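Local atomic coordinates of NalD (Pseudomonas aeruginosa PAO1, PDB entry 5DAJ), a protein that represses transcription of the MexAB-OprM multidrug efflux pump as a TetR-family regulator and binds novobiocin, which induces expression of the pump. Residues K10-I15 with W49-K54; E21-K26 with E34-A39; N53-F58 with L122-E127; N59-Q64 with R106-I111. One frame throughout, in Å; residues are numbered along the deposited sequence.

Contact 1 (K10-I15 with W49-K54); sequences KTRTAI and WHFQNK
His-50 and Phe-51 turn their side chains onto Thr-11, Arg-12 and Ile-15, packing the end of the second helix of the predicted helix-turn-helix against helix 6-26 in the DNA-binding domain of a TetR-type repressor. His-50 points its CB at the first helix, and the aliphatic part of Arg-12 lies over one face of its ring: Arg-12 CG stands 4.2 Å from the centroid of the His-50 ring, a CH-pi contact. The CG2 methyl of Thr-11 comes against the far end of the same imidazole, 4.2 Å from His-50 NE2. Phe-51 follows and goes deeper, reaching between Arg-12 and Ile-15. A bend at chi3 (60°) swings the Arg-12 guanidinium round so that Phe-51 CZ lies over one face of it, off its centre, the two planes 35° apart. Arg-12 NH1 is 3.4 Å from Phe-51 CE1, while NH2 turns to Glu-60 on the next helix, with which it forms a salt bridge. One guanidinium thus serves both the aromatic ring and a carboxylate beyond it. On the buried side Ile-15 and Phe-51 run alongside one another with opposite headings, Ile-15 CG2 resting 3.5 Å from Phe-51 CE2.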
loop_
_atom_site.group_PDB
_atom_site.type_symbol
_atom_site.label_atom_id
_atom_site.label_comp_id
_atom_site.label_asym_id
_atom_site.label_seq_id
_atom_site.Cartn_x
_atom_site.Cartn_y
_atom_site.Cartn_z
ATOM N N LYS A 10 9.158 31.903 -1.550
ATOM C CA LYS A 10 9.906 31.582 -0.328
ATOM C C LYS A 10 8.982 31.250 0.845
ATOM O O LYS A 10 9.260 30.327 1.622
ATOM C CB LYS A 10 10.803 32.775 0.048
ATOM N N THR A 11 7.897 32.009 0.960
ATOM C CA THR A 11 6.842 31.757 1.951
ATOM C C THR A 11 6.121 30.428 1.698
ATOM O O THR A 11 5.825 29.688 2.640
ATOM C CB THR A 11 5.782 32.887 1.958
ATOM O OG1 THR A 11 6.432 34.165 2.004
ATOM C CG2 THR A 11 4.862 32.761 3.156
ATOM N N ARG A 12 5.861 30.126 0.428
ATOM C CA ARG A 12 5.251 28.841 0.036
ATOM C C ARG A 12 6.096 27.637 0.471
ATOM O O ARG A 12 5.576 26.671 1.049
ATOM C CB ARG A 12 5.033 28.777 -1.483
ATOM C CG ARG A 12 3.702 29.316 -1.955
ATOM C CD ARG A 12 3.603 29.382 -3.464
ATOM N NE ARG A 12 3.768 28.046 -4.053
ATOM C CZ ARG A 12 2.798 27.128 -4.193
ATOM N NH1 ARG A 12 1.541 27.378 -3.807
ATOM N NH2 ARG A 12 3.080 25.937 -4.737
ATOM N N THR A 13 7.386 27.685 0.152
ATOM C CA THR A 13 8.319 26.598 0.500
ATOM C C THR A 13 8.390 26.398 2.014
ATOM O O THR A 13 8.379 25.255 2.492
ATOM C CB THR A 13 9.739 26.868 -0.033
ATOM O OG1 THR A 13 9.674 27.212 -1.422
ATOM C CG2 THR A 13 10.627 25.636 0.133
ATOM N N ALA A 14 8.479 27.509 2.745
ATOM C CA ALA A 14 8.540 27.492 4.214
ATOM C C ALA A 14 7.339 26.774 4.813
ATOM O O ALA A 14 7.490 25.909 5.679
ATOM C CB ALA A 14 8.604 28.906 4.754
ATOM N N ILE A 15 6.161 27.118 4.308
ATOM C CA ILE A 15 4.902 26.475 4.708
ATOM C C ILE A 15 4.910 24.959 4.425
ATOM O O ILE A 15 4.510 24.166 5.286
ATOM C CB ILE A 15 3.672 27.144 4.023
ATOM C CG1 ILE A 15 3.444 28.542 4.612
ATOM C CG2 ILE A 15 2.411 26.306 4.199
ATOM C CD1 ILE A 15 2.454 29.395 3.843
ATOM N N TRP A 49 -4.285 31.672 2.177
ATOM C CA TRP A 49 -4.048 32.477 1.008
ATOM C C TRP A 49 -3.304 31.759 -0.109
ATOM O O TRP A 49 -3.661 31.844 -1.255
ATOM C CB TRP A 49 -3.275 33.705 1.444
ATOM C CG TRP A 49 -3.096 34.698 0.400
ATOM C CD1 TRP A 49 -1.957 35.012 -0.206
ATOM C CD2 TRP A 49 -4.091 35.538 -0.165
ATOM N NE1 TRP A 49 -2.155 35.972 -1.134
ATOM C CE2 TRP A 49 -3.472 36.313 -1.129
ATOM C CE3 TRP A 49 -5.451 35.693 0.036
ATOM C CZ2 TRP A 49 -4.152 37.233 -1.877
ATOM C CZ3 TRP A 49 -6.113 36.603 -0.705
ATOM C CH2 TRP A 49 -5.472 37.355 -1.654
ATOM N N HIS A 50 -2.251 31.052 0.243
ATOM C CA HIS A 50 -1.427 30.290 -0.708
ATOM C C HIS A 50 -1.972 28.926 -1.111
ATOM O O HIS A 50 -1.714 28.461 -2.233
ATOM C CB HIS A 50 -0.009 30.117 -0.157
ATOM C CG HIS A 50 0.764 31.391 -0.152
ATOM N ND1 HIS A 50 1.032 32.081 -1.315
ATOM C CD2 HIS A 50 1.292 32.121 0.855
ATOM C CE1 HIS A 50 1.724 33.167 -1.023
ATOM N NE2 HIS A 50 1.888 33.220 0.288
ATOM N N PHE A 51 -2.667 28.267 -0.191
ATOM C CA PHE A 51 -3.063 26.860 -0.386
ATOM C C PHE A 51 -4.544 26.544 -0.251
ATOM O O PHE A 51 -4.935 25.408 -0.481
ATOM C CB PHE A 51 -2.244 25.968 0.553
ATOM C CG PHE A 51 -0.774 25.992 0.260
ATOM C CD1 PHE A 51 -0.268 25.343 -0.873
ATOM C CD2 PHE A 51 0.103 26.672 1.092
ATOM C CE1 PHE A 51 1.086 25.358 -1.155
ATOM C CE2 PHE A 51 1.463 26.693 0.809
ATOM C CZ PHE A 51 1.953 26.037 -0.316
ATOM N N GLN A 52 -5.364 27.532 0.118
ATOM C CA GLN A 52 -6.842 27.405 0.208
ATOM C C GLN A 52 -7.354 26.442 1.275
ATOM O O GLN A 52 -8.055 26.853 2.202
ATOM C CB GLN A 52 -7.451 27.060 -1.139
ATOM C CG GLN A 52 -7.311 28.164 -2.181
ATOM C CD GLN A 52 -6.082 27.977 -3.039
ATOM O OE1 GLN A 52 -6.018 27.050 -3.863
ATOM N NE2 GLN A 52 -5.091 28.848 -2.861
ATOM N N ASN A 53 -7.010 25.170 1.137
ATOM C CA ASN A 53 -7.402 24.154 2.101
ATOM C C ASN A 53 -6.315 23.107 2.294
ATOM O O ASN A 53 -5.351 23.046 1.531
ATOM C CB ASN A 53 -8.710 23.506 1.642
ATOM C CG ASN A 53 -8.583 22.836 0.281
ATOM O OD1 ASN A 53 -7.930 21.811 0.153
ATOM N ND2 ASN A 53 -9.231 23.397 -0.732
ATOM N N LYS A 54 -6.518 22.249 3.289
ATOM C CA LYS A 54 -5.537 21.221 3.649
ATOM C C LYS A 54 -5.264 20.235 2.510
ATOM O O LYS A 54 -4.128 19.821 2.305
ATOM C CB LYS A 54 -5.979 20.449 4.909
ATOM C CG LYS A 54 -4.832 19.705 5.587
ATOM C CD LYS A 54 -5.289 18.672 6.592
ATOM C CE LYS A 54 -5.911 19.295 7.812
ATOM N NZ LYS A 54 -6.110 18.271 8.874
#

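Contact 2 (E21-K26 with E34-A39); sequences ELFLEK and EQIARA
Leu-22 and Ile-36 mark the nearest backbone approach of segments 21-26 and 34-39, their CA atoms 7.2 Å apart. The segment axes pass 10.9 Å from each other, with their N-to-C directions at 123°, a wide, steeply inclined crossing bridged by side chains. This is the packing of the first helix of the predicted helix-turn-helix on the end of helix 6-26, part of the helical DNA-binding domain of the TetR family. Leu-22 is central, and its two methyls divide the work. CD1 reaches Ala-39 CB at 3.5 Å, whereas CD2 touches Gln-35 CB at 3.9 Å, so that one leucine spans a full turn of the opposing helix. On the buried side Phe-23 meets the tip of Ile-36, with Ile-36 CD1 4.1 Å from both CE1 and CZ of the Phe-23 ring; the same ring also packs on Phe-58 and Met-61 of helix 54-63. Farther along helix 6-26, Lys-26, bent at chi3 and chi4, brings its end against the extended Gln-35, yet the polar ends serve other partners. Gln-35 OE1 accepts from Ser-32 N, just before its own helix, and Lys-26 NZ is hydrogen-bonded to His-30 O in the intervening loop. Lys-26 NZ and Gln-35 NE2, both donors, stand 3.4 Å apart without a hydrogen bond.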
loop_
_atom_site.group_PDB
_atom_site.type_symbol
_atom_site.label_atom_id
_atom_site.label_comp_id
_atom_site.label_asym_id
_atom_site.label_seq_id
_atom_site.Cartn_x
_atom_site.Cartn_y
_atom_site.Cartn_z
ATOM N N GLU A 21 7.143 18.300 7.965
ATOM C CA GLU A 21 7.620 17.892 9.300
ATOM C C GLU A 21 6.460 17.538 10.251
ATOM O O GLU A 21 6.500 16.504 10.934
ATOM C CB GLU A 21 8.500 19.014 9.886
ATOM C CG GLU A 21 9.123 18.873 11.225
ATOM C CD GLU A 21 9.273 20.206 11.951
ATOM O OE1 GLU A 21 8.429 20.609 12.806
ATOM O OE2 GLU A 21 10.252 20.879 11.623
ATOM N N LEU A 22 5.425 18.376 10.267
ATOM C CA LEU A 22 4.260 18.159 11.150
ATOM C C LEU A 22 3.447 16.921 10.776
ATOM O O LEU A 22 3.150 16.094 11.644
ATOM C CB LEU A 22 3.335 19.378 11.202
ATOM C CG LEU A 22 3.636 20.351 12.343
ATOM C CD1 LEU A 22 4.717 21.336 11.941
ATOM C CD2 LEU A 22 2.379 21.094 12.753
ATOM N N PHE A 23 3.084 16.809 9.498
ATOM C CA PHE A 23 2.374 15.627 8.985
ATOM C C PHE A 23 3.125 14.355 9.343
ATOM O O PHE A 23 2.527 13.381 9.811
ATOM C CB PHE A 23 2.217 15.664 7.457
ATOM C CG PHE A 23 1.239 16.683 6.939
ATOM C CD1 PHE A 23 0.273 17.282 7.754
ATOM C CD2 PHE A 23 1.258 17.015 5.594
ATOM C CE1 PHE A 23 -0.619 18.200 7.238
ATOM C CE2 PHE A 23 0.365 17.941 5.069
ATOM C CZ PHE A 23 -0.576 18.530 5.892
ATOM N N LEU A 24 4.436 14.398 9.144
ATOM C CA LEU A 24 5.307 13.257 9.394
ATOM C C LEU A 24 5.319 12.832 10.869
ATOM O O LEU A 24 5.318 11.645 11.185
ATOM C CB LEU A 24 6.726 13.574 8.909
ATOM C CG LEU A 24 7.727 12.434 8.807
ATOM C CD1 LEU A 24 7.241 11.345 7.864
ATOM C CD2 LEU A 24 9.058 12.989 8.323
ATOM N N GLU A 25 5.292 13.808 11.764
ATOM C CA GLU A 25 5.346 13.544 13.205
ATOM C C GLU A 25 3.968 13.281 13.838
ATOM O O GLU A 25 3.819 12.387 14.671
ATOM C CB GLU A 25 6.054 14.709 13.904
ATOM C CG GLU A 25 6.453 14.399 15.332
ATOM N N LYS A 26 2.980 14.080 13.457
ATOM C CA LYS A 26 1.645 14.055 14.087
ATOM C C LYS A 26 0.581 13.293 13.301
ATOM O O LYS A 26 -0.425 12.861 13.870
ATOM C CB LYS A 26 1.145 15.490 14.302
ATOM C CG LYS A 26 1.873 16.255 15.398
ATOM C CD LYS A 26 1.825 17.769 15.181
ATOM C CE LYS A 26 0.411 18.327 15.029
ATOM N NZ LYS A 26 -0.402 18.202 16.270
ATOM N N GLU A 34 -3.671 26.036 11.139
ATOM C CA GLU A 34 -3.214 26.960 12.188
ATOM C C GLU A 34 -1.850 26.535 12.733
ATOM O O GLU A 34 -0.922 27.336 12.816
ATOM C CB GLU A 34 -4.239 27.043 13.323
ATOM C CG GLU A 34 -3.900 28.086 14.390
ATOM C CD GLU A 34 -5.024 28.321 15.392
ATOM O OE1 GLU A 34 -5.794 27.372 15.672
ATOM O OE2 GLU A 34 -5.131 29.460 15.908
ATOM N N GLN A 35 -1.737 25.256 13.062
ATOM C CA GLN A 35 -0.485 24.662 13.558
ATOM C C GLN A 35 0.662 24.749 12.548
ATOM O O GLN A 35 1.819 24.969 12.920
ATOM C CB GLN A 35 -0.702 23.206 13.938
ATOM C CG GLN A 35 -1.518 23.028 15.206
ATOM C CD GLN A 35 -1.992 21.598 15.416
ATOM O OE1 GLN A 35 -2.357 20.907 14.467
ATOM N NE2 GLN A 35 -2.028 21.163 16.666
ATOM N N ILE A 36 0.334 24.563 11.273
ATOM C CA ILE A 36 1.319 24.679 10.183
ATOM C C ILE A 36 1.841 26.109 10.090
ATOM O O ILE A 36 3.048 26.332 9.989
ATOM C CB ILE A 36 0.721 24.244 8.828
ATOM C CG1 ILE A 36 0.515 22.724 8.822
ATOM C CG2 ILE A 36 1.633 24.623 7.660
ATOM C CD1 ILE A 36 -0.449 22.233 7.759
ATOM N N ALA A 37 0.908 27.057 10.100
ATOM C CA ALA A 37 1.228 28.482 10.037
ATOM C C ALA A 37 2.184 28.891 11.154
ATOM O O ALA A 37 3.198 29.548 10.908
ATOM C CB ALA A 37 -0.045 29.309 10.124
ATOM N N ARG A 38 1.851 28.469 12.369
ATOM C CA ARG A 38 2.660 28.764 13.548
ATOM C C ARG A 38 4.061 28.177 13.437
ATOM O O ARG A 38 5.048 28.870 13.666
ATOM C CB ARG A 38 1.969 28.275 14.817
ATOM C CG ARG A 38 2.526 28.865 16.107
ATOM C CD ARG A 38 1.584 28.704 17.294
ATOM N NE ARG A 38 1.277 27.291 17.535
ATOM C CZ ARG A 38 0.100 26.684 17.327
ATOM N NH1 ARG A 38 -0.976 27.343 16.881
ATOM N NH2 ARG A 38 -0.005 25.381 17.587
ATOM N N ALA A 39 4.137 26.912 13.038
ATOM C CA ALA A 39 5.426 26.220 12.838
ATOM C C ALA A 39 6.272 26.800 11.697
ATOM O O ALA A 39 7.488 26.659 11.694
ATOM C CB ALA A 39 5.187 24.737 12.600
#

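Contact 3 (N53-F58 with L122-E127); sequences NKAHLF and LREAQE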
loop_
_atom_site.group_PDB
_atom_site.type_symbol
_atom_site.label_atom_id
_atom_site.label_comp_id
_atom_site.label_asym_id
_atom_site.label_seq_id
_atom_site.Cartn_x
_atom_site.Cartn_y
_atom_site.Cartn_z
ATOM N N ASN A 53 -7.010 25.170 1.137
ATOM C CA ASN A 53 -7.402 24.154 2.101
ATOM C C ASN A 53 -6.315 23.107 2.294
ATOM O O ASN A 53 -5.351 23.046 1.531
ATOM C CB ASN A 53 -8.710 23.506 1.642
ATOM C CG ASN A 53 -8.583 22.836 0.281
ATOM O OD1 ASN A 53 -7.930 21.811 0.153
ATOM N ND2 ASN A 53 -9.231 23.397 -0.732
ATOM N N LYS A 54 -6.518 22.249 3.289
ATOM C CA LYS A 54 -5.537 21.221 3.649
ATOM C C LYS A 54 -5.264 20.235 2.510
ATOM O O LYS A 54 -4.128 19.821 2.305
ATOM C CB LYS A 54 -5.979 20.449 4.909
ATOM C CG LYS A 54 -4.832 19.705 5.587
ATOM C CD LYS A 54 -5.289 18.672 6.592
ATOM C CE LYS A 54 -5.911 19.295 7.812
ATOM N NZ LYS A 54 -6.110 18.271 8.874
ATOM N N ALA A 55 -6.316 19.827 1.806
ATOM C CA ALA A 55 -6.211 18.845 0.703
ATOM C C ALA A 55 -5.356 19.363 -0.433
ATOM O O ALA A 55 -4.545 18.627 -0.995
ATOM C CB ALA A 55 -7.586 18.459 0.179
ATOM N N HIS A 56 -5.556 20.631 -0.770
ATOM C CA HIS A 56 -4.785 21.276 -1.830
ATOM C C HIS A 56 -3.331 21.447 -1.422
ATOM O O HIS A 56 -2.443 21.282 -2.250
ATOM C CB HIS A 56 -5.364 22.634 -2.186
ATOM C CG HIS A 56 -4.751 23.249 -3.405
ATOM N ND1 HIS A 56 -4.049 24.435 -3.363
ATOM C CD2 HIS A 56 -4.714 22.838 -4.695
ATOM C CE1 HIS A 56 -3.622 24.738 -4.576
ATOM N NE2 HIS A 56 -4.009 23.783 -5.401
ATOM N N LEU A 57 -3.114 21.793 -0.153
ATOM C CA LEU A 57 -1.768 21.908 0.418
ATOM C C LEU A 57 -1.036 20.579 0.274
ATOM O O LEU A 57 0.064 20.507 -0.270
ATOM C CB LEU A 57 -1.835 22.309 1.893
ATOM C CG LEU A 57 -0.519 22.755 2.532
ATOM C CD1 LEU A 57 -0.780 23.699 3.693
ATOM C CD2 LEU A 57 0.328 21.584 3.015
ATOM N N PHE A 58 -1.690 19.526 0.748
ATOM C CA PHE A 58 -1.171 18.156 0.675
ATOM C C PHE A 58 -0.814 17.759 -0.758
ATOM O O PHE A 58 0.201 17.121 -0.999
ATOM C CB PHE A 58 -2.209 17.191 1.245
ATOM C CG PHE A 58 -1.759 15.763 1.292
ATOM C CD1 PHE A 58 -0.836 15.355 2.217
ATOM C CD2 PHE A 58 -2.272 14.835 0.418
ATOM C CE1 PHE A 58 -0.433 14.032 2.277
ATOM C CE2 PHE A 58 -1.869 13.512 0.466
ATOM C CZ PHE A 58 -0.944 13.111 1.406
ATOM N N LEU A 122 -9.906 15.240 2.676
ATOM C CA LEU A 122 -8.841 14.987 1.693
ATOM C C LEU A 122 -9.344 14.368 0.378
ATOM O O LEU A 122 -8.596 13.694 -0.326
ATOM C CB LEU A 122 -7.745 14.114 2.315
ATOM C CG LEU A 122 -6.851 14.831 3.339
ATOM C CD1 LEU A 122 -7.128 14.332 4.749
ATOM C CD2 LEU A 122 -5.393 14.631 2.997
ATOM N N ARG A 123 -10.606 14.620 0.038
ATOM C CA ARG A 123 -11.214 14.100 -1.202
ATOM C C ARG A 123 -10.408 14.504 -2.434
ATOM O O ARG A 123 -10.083 13.666 -3.273
ATOM C CB ARG A 123 -12.648 14.616 -1.362
ATOM C CG ARG A 123 -13.478 13.873 -2.398
ATOM C CD ARG A 123 -14.245 12.727 -1.761
ATOM N NE ARG A 123 -15.126 12.049 -2.707
ATOM C CZ ARG A 123 -15.977 11.072 -2.389
ATOM N NH1 ARG A 123 -16.076 10.630 -1.134
ATOM N NH2 ARG A 123 -16.738 10.528 -3.335
ATOM N N GLU A 124 -10.096 15.794 -2.521
ATOM C CA GLU A 124 -9.335 16.374 -3.648
ATOM C C GLU A 124 -7.978 15.705 -3.859
ATOM O O GLU A 124 -7.572 15.445 -4.997
ATOM C CB GLU A 124 -9.114 17.874 -3.423
ATOM C CG GLU A 124 -8.344 18.581 -4.535
ATOM C CD GLU A 124 -7.996 20.022 -4.197
ATOM O OE1 GLU A 124 -8.678 20.654 -3.352
ATOM O OE2 GLU A 124 -7.030 20.532 -4.789
ATOM N N ALA A 125 -7.291 15.445 -2.753
ATOM C CA ALA A 125 -5.976 14.803 -2.785
ATOM C C ALA A 125 -6.029 13.374 -3.302
ATOM O O ALA A 125 -5.187 12.966 -4.106
ATOM C CB ALA A 125 -5.357 14.811 -1.405
ATOM N N GLN A 126 -7.026 12.629 -2.840
ATOM C CA GLN A 126 -7.259 11.268 -3.314
ATOM C C GLN A 126 -7.592 11.220 -4.810
ATOM O O GLN A 126 -7.073 10.373 -5.540
ATOM C CB GLN A 126 -8.386 10.594 -2.522
ATOM C CG GLN A 126 -8.697 9.178 -2.994
ATOM C CD GLN A 126 -9.488 8.367 -1.986
ATOM O OE1 GLN A 126 -9.062 7.282 -1.575
ATOM N NE2 GLN A 126 -10.656 8.879 -1.591
ATOM N N GLU A 127 -8.480 12.109 -5.246
ATOM C CA GLU A 127 -8.881 12.178 -6.658
ATOM C C GLU A 127 -7.670 12.370 -7.572
ATOM O O GLU A 127 -7.499 11.630 -8.549
ATOM C CB GLU A 127 -9.906 13.294 -6.891
ATOM C CG GLU A 127 -11.316 12.936 -6.428
ATOM C CD GLU A 127 -12.299 14.102 -6.474
ATOM O OE1 GLU A 127 -11.872 15.276 -6.531
ATOM O OE2 GLU A 127 -13.520 13.838 -6.447
#
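Asn-53 OD1 accepts a hydrogen bond from His-56 N (2.8 Å, N-H...O angle 159°) and lies 3.8 Å from Glu-124 OE1 across the contact. Asn-53 is the N-cap of helix 54-63 and this is its capping bond; the chi1 of 60°, which sets CG between the backbone N and the carbonyl carbon, folds the amide back over the first turn. The amide and carboxylate planes are nearly perpendicular. The extended Glu-124 slants across this turn and brings OE2 to the edge of the His-56 imidazole, 3.3 Å from His-56 CD2 and near the ring plane. The charged atoms do not meet, and the ring is held elsewhere by ND1, which is hydrogen-bonded to Phe-51 O. The nearby carboxylate, which also makes a long, weak ion pair with Arg-128, might somewhat stabilise a protonated imidazole.

Beneath these polar groups the short Ala-55 side chain lets the helices come close. Ala-55 CB touches both Leu-122 CA and Glu-124 CB at 4.0 Å, and the segment axes approach to 8.0 Å at an angle of 33°. Deeper still lies the Phe-58 ring. Leu-122 CD2 sits over one face of it, displaced from the centre, and Ala-125 CB meets the ring edge, 3.6 Å from Phe-58 CD2. Phe-23 of helix 6-26 and Ile-111 and Leu-112 of helix 103-114 also pack on that ring. Such packing is the interdomain junction of a TetR-family repressor, where the helix leaving the DNA-binding domain leans on the start of a long helix of the C-terminal domain.

Contact 4 (N59-Q64 with R106-I111); sequences NEMLNQ and RRILTI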
loop_
_atom_site.group_PDB
_atom_site.type_symbol
_atom_site.label_atom_id
_atom_site.label_comp_id
_atom_site.label_asym_id
_atom_site.label_seq_id
_atom_site.Cartn_x
_atom_site.Cartn_y
_atom_site.Cartn_z
ATOM N N ASN A 59 -1.660 18.157 -1.695
ATOM C CA ASN A 59 -1.464 17.863 -3.112
ATOM C C ASN A 59 -0.262 18.594 -3.723
ATOM O O ASN A 59 0.495 18.012 -4.512
ATOM C CB ASN A 59 -2.728 18.214 -3.897
ATOM C CG ASN A 59 -3.041 17.202 -4.973
ATOM O OD1 ASN A 59 -3.208 17.552 -6.121
ATOM N ND2 ASN A 59 -3.111 15.930 -4.606
ATOM N N GLU A 60 -0.120 19.871 -3.375
ATOM C CA GLU A 60 1.034 20.676 -3.781
ATOM C C GLU A 60 2.322 20.081 -3.234
ATOM O O GLU A 60 3.359 20.115 -3.898
ATOM C CB GLU A 60 0.890 22.123 -3.292
ATOM C CG GLU A 60 -0.174 22.925 -4.022
ATOM C CD GLU A 60 0.141 23.125 -5.495
ATOM O OE1 GLU A 60 1.210 23.697 -5.814
ATOM O OE2 GLU A 60 -0.680 22.679 -6.333
HETATM N N MSE A 61 2.239 19.521 -2.033
HETATM C CA MSE A 61 3.382 18.868 -1.400
HETATM C C MSE A 61 3.799 17.658 -2.205
HETATM O O MSE A 61 4.961 17.508 -2.567
HETATM C CB MSE A 61 3.052 18.474 0.041
HETATM C CG MSE A 61 4.261 17.921 0.791
HETATM SE SE MSE A 61 3.693 17.233 2.543
HETATM C CE MSE A 61 3.715 19.023 3.313
ATOM N N LEU A 62 2.851 16.805 -2.540
ATOM C CA LEU A 62 3.125 15.623 -3.333
ATOM C C LEU A 62 3.698 15.930 -4.689
ATOM O O LEU A 62 4.528 15.238 -5.181
ATOM C CB LEU A 62 1.871 14.824 -3.511
ATOM C CG LEU A 62 1.344 14.207 -2.244
ATOM C CD1 LEU A 62 -0.077 13.770 -2.461
ATOM C CD2 LEU A 62 2.187 13.024 -1.872
ATOM N N ASN A 63 3.225 16.976 -5.300
ATOM C CA ASN A 63 3.728 17.438 -6.603
ATOM C C ASN A 63 5.226 17.690 -6.639
ATOM O O ASN A 63 5.850 17.491 -7.680
ATOM C CB ASN A 63 3.030 18.730 -7.033
ATOM C CG ASN A 63 1.673 18.500 -7.634
ATOM O OD1 ASN A 63 1.229 17.362 -7.820
ATOM N ND2 ASN A 63 0.992 19.600 -7.948
ATOM N N GLN A 64 5.788 18.118 -5.506
ATOM C CA GLN A 64 7.244 18.319 -5.365
ATOM C C GLN A 64 8.050 17.050 -5.691
ATOM O O GLN A 64 9.228 17.129 -6.024
ATOM C CB GLN A 64 7.605 18.758 -3.935
ATOM C CG GLN A 64 7.010 20.086 -3.456
ATOM C CD GLN A 64 7.291 20.380 -1.982
ATOM O OE1 GLN A 64 7.920 21.382 -1.640
ATOM N NE2 GLN A 64 6.826 19.501 -1.104
ATOM N N ARG A 106 11.314 10.189 0.308
ATOM C CA ARG A 106 11.055 9.205 1.358
ATOM C C ARG A 106 10.098 9.794 2.396
ATOM O O ARG A 106 9.079 9.180 2.697
ATOM C CB ARG A 106 12.356 8.750 2.025
ATOM C CG ARG A 106 12.194 7.604 3.020
ATOM C CD ARG A 106 13.427 7.444 3.889
ATOM N NE ARG A 106 14.672 7.617 3.125
ATOM C CZ ARG A 106 15.678 8.445 3.431
ATOM N NH1 ARG A 106 15.668 9.199 4.533
ATOM N NH2 ARG A 106 16.735 8.499 2.625
ATOM N N ARG A 107 10.418 10.985 2.894
ATOM C CA ARG A 107 9.602 11.657 3.918
ATOM C C ARG A 107 8.145 11.871 3.467
ATOM O O ARG A 107 7.206 11.495 4.173
ATOM C CB ARG A 107 10.227 12.996 4.336
ATOM C CG ARG A 107 11.527 12.854 5.124
ATOM C CD ARG A 107 12.267 14.183 5.310
ATOM N NE ARG A 107 11.434 15.221 5.921
ATOM C CZ ARG A 107 11.262 15.425 7.230
ATOM N NH1 ARG A 107 11.873 14.679 8.144
ATOM N NH2 ARG A 107 10.459 16.401 7.643
ATOM N N ILE A 108 7.981 12.441 2.280
ATOM C CA ILE A 108 6.658 12.755 1.741
ATOM C C ILE A 108 5.837 11.493 1.434
ATOM O O ILE A 108 4.633 11.458 1.694
ATOM C CB ILE A 108 6.755 13.665 0.495
ATOM C CG1 ILE A 108 7.185 15.074 0.927
ATOM C CG2 ILE A 108 5.420 13.743 -0.239
ATOM C CD1 ILE A 108 7.614 15.982 -0.203
ATOM N N LEU A 109 6.476 10.473 0.870
ATOM C CA LEU A 109 5.779 9.211 0.580
ATOM C C LEU A 109 5.412 8.446 1.843
ATOM O O LEU A 109 4.373 7.782 1.870
ATOM C CB LEU A 109 6.573 8.310 -0.364
ATOM C CG LEU A 109 6.658 8.797 -1.805
ATOM C CD1 LEU A 109 7.495 7.813 -2.591
ATOM C CD2 LEU A 109 5.305 8.943 -2.473
ATOM N N THR A 110 6.234 8.556 2.887
ATOM C CA THR A 110 5.888 7.970 4.197
ATOM C C THR A 110 4.639 8.670 4.726
ATOM O O THR A 110 3.769 8.026 5.310
ATOM C CB THR A 110 7.056 8.117 5.263
ATOM O OG1 THR A 110 8.283 7.569 4.783
ATOM C CG2 THR A 110 6.809 7.454 6.609
ATOM N N ILE A 111 4.528 9.976 4.495
ATOM C CA ILE A 111 3.297 10.689 4.872
ATOM C C ILE A 111 2.093 10.125 4.111
ATOM O O ILE A 111 1.071 9.776 4.711
ATOM C CB ILE A 111 3.380 12.205 4.609
ATOM C CG1 ILE A 111 4.369 12.861 5.564
ATOM C CG2 ILE A 111 2.014 12.842 4.782
ATOM C CD1 ILE A 111 4.795 14.244 5.133
#
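With chi1 at -174°, Met-61 (a selenomethionine) sends its CG away from the backbone N and toward Ile-108, and a bend at chi3 then turns the chain end. Its SE thereby comes 4.1 Å from Ile-111 CD1, the two side chains crossing at about a right angle, while its CG lies 4.0 Å from Ile-108 CD1. In Ile-108 the chi1 of -71° splits the branches: CG1 carries CD1 toward Met-61 and Gln-64, and CG2 faces Leu-62, whose CD2 it meets at 3.7 Å. One isoleucine is thus set among three residues of segment 59-64.

Helix 54-63 is the connecting helix of the TetR fold, leading from the DNA-binding domain to the C-terminal domain, and here it runs roughly antiparallel to helix 103-114, the segment axes 10.4 Å apart at their closest. The interface is buried and almost wholly apolar. Helix 6-26 closes one side, through Ala-19 on Met-61 and Phe-23 on Ile-111.

The polar element is Gln-64. Its side chain, extended beyond CG, reaches Met-61 O, to which NE2 donates at 3.1 Å, in the carbonyl plane and on a lone pair, with an N-H...O angle of 160°. Gln-64 N also donates to Met-61 O, so two N-H groups of one residue grip this oxygen, and the NE2 bond sets the turn of the amide. The Ile-108 CD1 methyl lies against the bonded pair, 3.7 Å from Gln-64 NE2 and 3.9 Å from Met-61 O.

Overall arrangement
Contacts 3 and 4 share helix 54-63, contact 3 near its beginning and contact 4 near its end, with centres about 12 Å apart. Contacts 1 and 2, also about 12 Å between centres, share helix 6-26 and hold the predicted helix-turn-helix against it. The two pairs are tied together at several points. Arg-12 NH2 of contact 1 reaches Glu-60 OE1 in segment 59-64 at 3.1 Å, a salt bridge, and Phe-23 of contact 2 touches Phe-58 of contact 3 and Ile-111 of contact 4. A continuous path of packing therefore joins the predicted helix-turn-helix to the C-terminal domain, consistent with ligand-dependent release of DNA in this family.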